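Local coordinates for DUF4621 domain-containing protein (PDB 4H3W), which is of unknown function but is a putative secreted protein built from two beta-barrel domains, at residues A[92-97]-A[199-204]; A[250-255]-A[296-301]. All blocks are in the same frame, centred on the assembly; numbering follows the deposited sequence. Where two conformers were deposited one is given.

Contact 1: residues A[92-97]-A[199-204]; sequences LALTNP and LPLTPA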
# COMPACT_ATOMS: atom_id res chain seq x y z
N LEU A 92 -0.71 -5.01 -2.67
CA LEU A 92 0.06 -3.78 -2.88
C LEU A 92 0.25 -3.48 -4.37
O LEU A 92 1.35 -3.56 -4.87
CB LEU A 92 1.38 -3.89 -2.15
CG LEU A 92 2.27 -2.64 -2.18
CD1 LEU A 92 1.53 -1.51 -1.51
CD2 LEU A 92 3.63 -2.89 -1.54
N ALA A 93 -0.85 -3.24 -5.07
CA ALA A 93 -0.88 -2.94 -6.51
C ALA A 93 -0.67 -1.44 -6.69
O ALA A 93 -1.50 -0.63 -6.23
CB ALA A 93 -2.20 -3.36 -7.10
N LEU A 94 0.46 -1.10 -7.30
CA LEU A 94 0.92 0.25 -7.45
C LEU A 94 1.05 0.57 -8.91
O LEU A 94 1.25 -0.31 -9.77
CB LEU A 94 2.31 0.46 -6.77
CG LEU A 94 2.39 0.04 -5.30
CD1 LEU A 94 3.79 0.17 -4.73
CD2 LEU A 94 1.40 0.88 -4.51
N THR A 95 0.90 1.85 -9.22
CA THR A 95 0.88 2.33 -10.59
C THR A 95 2.25 2.30 -11.25
O THR A 95 2.37 2.09 -12.46
CB THR A 95 0.35 3.78 -10.59
OG1 THR A 95 -1.00 3.77 -10.09
CG2 THR A 95 0.37 4.39 -11.99
N ASN A 96 3.28 2.57 -10.46
CA ASN A 96 4.61 2.75 -11.08
C ASN A 96 5.79 2.39 -10.18
O ASN A 96 6.75 3.19 -10.01
CB ASN A 96 4.73 4.19 -11.59
CG ASN A 96 5.92 4.38 -12.52
OD1 ASN A 96 6.28 3.50 -13.30
ND2 ASN A 96 6.50 5.57 -12.49
N PRO A 97 5.78 1.17 -9.67
CA PRO A 97 6.98 0.64 -9.04
C PRO A 97 7.99 0.49 -10.14
O PRO A 97 7.62 0.17 -11.27
CB PRO A 97 6.54 -0.73 -8.53
CG PRO A 97 5.53 -1.17 -9.55
CD PRO A 97 4.82 0.08 -9.98
N LEU A 199 9.08 2.29 -4.78
CA LEU A 199 7.67 1.85 -4.70
C LEU A 199 6.81 3.03 -4.24
O LEU A 199 6.57 3.22 -3.03
CB LEU A 199 7.52 0.64 -3.79
CG LEU A 199 8.46 -0.56 -3.98
CD1 LEU A 199 8.22 -1.60 -2.90
CD2 LEU A 199 8.37 -1.22 -5.35
N PRO A 200 6.38 3.87 -5.18
CA PRO A 200 5.55 5.02 -4.84
C PRO A 200 4.15 4.56 -4.48
O PRO A 200 3.56 3.76 -5.21
CB PRO A 200 5.51 5.85 -6.13
CG PRO A 200 6.56 5.28 -7.02
CD PRO A 200 6.71 3.83 -6.61
N LEU A 201 3.61 5.10 -3.39
CA LEU A 201 2.33 4.69 -2.92
C LEU A 201 1.24 5.42 -3.70
O LEU A 201 0.53 6.26 -3.15
CB LEU A 201 2.21 4.89 -1.38
CG LEU A 201 3.18 3.99 -0.59
CD1 LEU A 201 3.16 4.25 0.90
CD2 LEU A 201 2.84 2.53 -0.83
N THR A 202 1.14 5.07 -4.99
CA THR A 202 0.06 5.47 -5.88
C THR A 202 -0.71 4.21 -6.17
O THR A 202 -0.26 3.39 -6.97
CB THR A 202 0.59 6.11 -7.17
OG1 THR A 202 1.29 7.28 -6.85
CG2 THR A 202 -0.52 6.54 -8.10
N PRO A 203 -1.82 3.98 -5.47
CA PRO A 203 -2.55 2.71 -5.71
C PRO A 203 -3.07 2.54 -7.15
O PRO A 203 -3.48 3.52 -7.76
CB PRO A 203 -3.74 2.79 -4.76
CG PRO A 203 -3.26 3.77 -3.69
CD PRO A 203 -2.44 4.78 -4.41
N ALA A 204 -3.03 1.32 -7.64
CA ALA A 204 -3.61 0.90 -8.90
C ALA A 204 -4.97 0.28 -8.61
O ALA A 204 -5.27 0.03 -7.45
CB ALA A 204 -2.69 -0.11 -9.58
O HOH W 1 3.46 3.92 -8.04
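An inverse gamma turn centred on L201, at the end of the strand that finishes with L199 and P200, folds residues 199-204 against the loop 92-97 that leads into strand 98-100. L94 and P203 form a single backbone bridge, flanked by two hydrogen bonds. A204 N donates to A93 O (2.9 Å) almost straight, at 174°, although it comes from above the carbonyl plane. On the other flank T95 N meets T202 O at 3.0 Å, nearly in line with the carbonyl. In the modelled conformer of T95, one of two deposited, OG1 also lies within hydrogen-bonding range above that carbonyl, a second grip that stays doubtful. P203 has no N-H to offer, but its CA-H points to A93 O at 3.5 Å.

L94 is the hydrophobic centre. Its CG sits beside the backbone N (chi1 -53°), which carries CD1 to P200 O (3.6 Å) and to CB of L199, whose side chain it crosses at about a right angle. P97 CB rests on L199 CD2 at 3.7 Å, and the compact, apolar proline ring suits this buried site beside P161. P200 lays CD against N96 O (3.5 Å). A water joins N96 N to P200 O, the carbonyl that also takes the weak gamma-turn bond from T202 N. Backbone bonds from L201 reach both Y48 and L310, and T202 touches A309, so the turn lies among distant parts of the chain. The whole is a single isolated backbone bridge beside an inverse gamma turn, where a barrel strand gives way to a connecting segment.

Contact 2: residues A[250-255]-A[296-301]; sequences EMVIMD and DLNLHL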
# COMPACT_ATOMS: atom_id res chain seq x y z
N GLU A 250 -17.39 -0.72 7.08
CA GLU A 250 -18.09 -1.68 7.92
C GLU A 250 -17.97 -1.22 9.37
O GLU A 250 -16.86 -1.08 9.88
CB GLU A 250 -17.47 -3.06 7.72
CG GLU A 250 -18.07 -4.21 8.53
CD GLU A 250 -17.16 -5.47 8.58
OE1 GLU A 250 -15.91 -5.36 8.35
OE2 GLU A 250 -17.69 -6.57 8.84
N MSE A 251 -19.10 -1.03 10.03
CA MSE A 251 -19.13 -0.50 11.38
C MSE A 251 -19.24 -1.60 12.41
O MSE A 251 -20.13 -2.47 12.32
CB MSE A 251 -20.32 0.46 11.50
CG MSE A 251 -20.48 0.91 12.95
SE MSE A 251 -21.74 2.42 13.10
CE MSE A 251 -20.64 3.81 12.30
N VAL A 252 -18.36 -1.57 13.41
CA VAL A 252 -18.47 -2.47 14.54
C VAL A 252 -18.63 -1.67 15.81
O VAL A 252 -17.89 -0.73 16.08
CB VAL A 252 -17.25 -3.41 14.67
CG1 VAL A 252 -17.49 -4.45 15.77
CG2 VAL A 252 -16.95 -4.08 13.33
N ILE A 253 -19.62 -2.06 16.59
CA ILE A 253 -19.89 -1.43 17.85
C ILE A 253 -19.21 -2.28 18.91
O ILE A 253 -19.46 -3.46 18.96
CB ILE A 253 -21.40 -1.36 18.14
CG1 ILE A 253 -22.17 -0.68 16.99
CG2 ILE A 253 -21.66 -0.64 19.47
CD1 ILE A 253 -21.78 0.75 16.77
N MSE A 254 -18.40 -1.64 19.76
CA MSE A 254 -17.60 -2.31 20.78
C MSE A 254 -18.03 -1.91 22.18
O MSE A 254 -18.36 -0.75 22.45
CB MSE A 254 -16.14 -1.88 20.66
CG MSE A 254 -15.50 -2.10 19.29
SE MSE A 254 -15.17 -4.02 19.10
CE MSE A 254 -13.23 -4.11 19.56
N ASP A 255 -18.00 -2.87 23.10
CA ASP A 255 -18.33 -2.64 24.49
C ASP A 255 -17.11 -2.15 25.30
O ASP A 255 -16.03 -1.93 24.72
CB ASP A 255 -18.98 -3.89 25.07
CG ASP A 255 -17.98 -5.01 25.41
OD1 ASP A 255 -16.74 -4.83 25.40
OD2 ASP A 255 -18.49 -6.09 25.74
N ASP A 296 -15.67 0.92 16.06
CA ASP A 296 -14.62 0.63 15.08
C ASP A 296 -15.19 0.72 13.66
O ASP A 296 -16.18 0.05 13.35
CB ASP A 296 -14.04 -0.76 15.29
CG ASP A 296 -12.95 -0.79 16.36
OD1 ASP A 296 -12.29 0.23 16.60
OD2 ASP A 296 -12.75 -1.86 16.91
N LEU A 297 -14.58 1.56 12.83
CA LEU A 297 -14.87 1.65 11.39
C LEU A 297 -13.83 0.83 10.67
O LEU A 297 -12.63 1.16 10.70
CB LEU A 297 -14.82 3.09 10.92
CG LEU A 297 -15.78 4.08 11.58
CD1 LEU A 297 -15.61 5.48 11.03
CD2 LEU A 297 -17.21 3.59 11.38
N ASN A 298 -14.23 -0.32 10.15
CA ASN A 298 -13.36 -1.11 9.28
C ASN A 298 -13.41 -0.56 7.86
O ASN A 298 -14.44 -0.64 7.18
CB ASN A 298 -13.73 -2.57 9.27
CG ASN A 298 -13.57 -3.25 10.62
OD1 ASN A 298 -12.78 -2.84 11.47
ND2 ASN A 298 -14.31 -4.30 10.80
N LEU A 299 -12.31 0.03 7.44
CA LEU A 299 -12.25 0.69 6.16
C LEU A 299 -11.63 -0.26 5.15
O LEU A 299 -10.41 -0.47 5.15
CB LEU A 299 -11.45 1.98 6.26
CG LEU A 299 -11.77 2.96 7.39
CD1 LEU A 299 -10.81 4.14 7.35
CD2 LEU A 299 -13.20 3.43 7.30
N HIS A 300 -12.46 -0.83 4.30
CA HIS A 300 -12.02 -1.71 3.21
C HIS A 300 -11.61 -0.83 2.01
O HIS A 300 -12.45 -0.22 1.33
CB HIS A 300 -13.13 -2.74 2.91
CG HIS A 300 -13.52 -3.55 4.12
ND1 HIS A 300 -13.01 -4.81 4.38
CD2 HIS A 300 -14.35 -3.27 5.16
CE1 HIS A 300 -13.52 -5.28 5.50
NE2 HIS A 300 -14.33 -4.36 6.00
N LEU A 301 -10.29 -0.66 1.84
CA LEU A 301 -9.72 0.27 0.86
C LEU A 301 -9.47 -0.41 -0.45
O LEU A 301 -8.98 -1.54 -0.50
CB LEU A 301 -8.39 0.86 1.38
CG LEU A 301 -8.36 1.35 2.80
CD1 LEU A 301 -6.94 1.73 3.18
CD2 LEU A 301 -9.30 2.52 2.98
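One carboxylate oxygen of E250 is held from both faces: H300 NE2 and N298 ND2 donate to OE1 from opposite sides of the carboxylate plane. The hydrogen bond from the imidazole runs 3.0 Å from H300 NE2 to E250 OE1, and OE1 lies in the plane of the ring, at its edge. The hydrogen bond from the N298 side-chain amide, ND2 to OE1, is 3.1 Å and straighter, at 168°, with OE1 close to the amide plane but ND2 well above that of the carboxylate. The carboxylate and amide planes stand 70° apart. The long glutamate suits the role: with CG anti to the backbone N (chi1 179°) and the chain extended beyond it, OE1 can reach across to the neighbouring strand, while the short N298 needs only to meet it. Both donors grip OE1 and so restrain the carboxylate at that oxygen.

Beneath, the backbones pair in antiparallel fashion. E250 with N298 and V252 with D296 are hydrogen-bonded pairs, with N298 N to E250 O at 2.8 Å and V252 N to D296 O at 2.7 Å. M251 and L297 between them form a non-hydrogen-bonded pair. On the face of E250 and N298, V252 CG2 covers the amide at ND2 (3.7 Å), and CE of M254, like M251 a selenomethionine, touches D296 OD2 at 3.5 Å; D296 OD1 makes a salt bridge to R214 on strand 208-215. On the other face the side chains of M251 and L297 run side by side, CE to CD2 3.6 Å, joining I249 and I295 in buried apolar company. A mixed, largely polar face (E250, N298, D296, H300, with V252 and M254) opposite a buried apolar one (M251, L297) marks an amphipathic antiparallel strand pair in the wall of a beta-barrel domain.

How the contacts relate
Contact 1 comes first along the chain and closes before contact 2 opens; their centres lie about 26 Å apart, with nearest atoms about 8 Å apart and no touch. They belong to different sheets. Segment 199-204 leaves strand 194-200, in the five-stranded antiparallel sheet that also holds strand 98-100, and the chain runs on to strand 208-215. That strand pairs with 294-302, which in turn pairs with 246-254, so the path from contact 1 leads directly into the sheet of contact 2. The arrangement is consistent with contact 1 marking the passage between the two beta-barrel domains and contact 2 lying in the wall of the second.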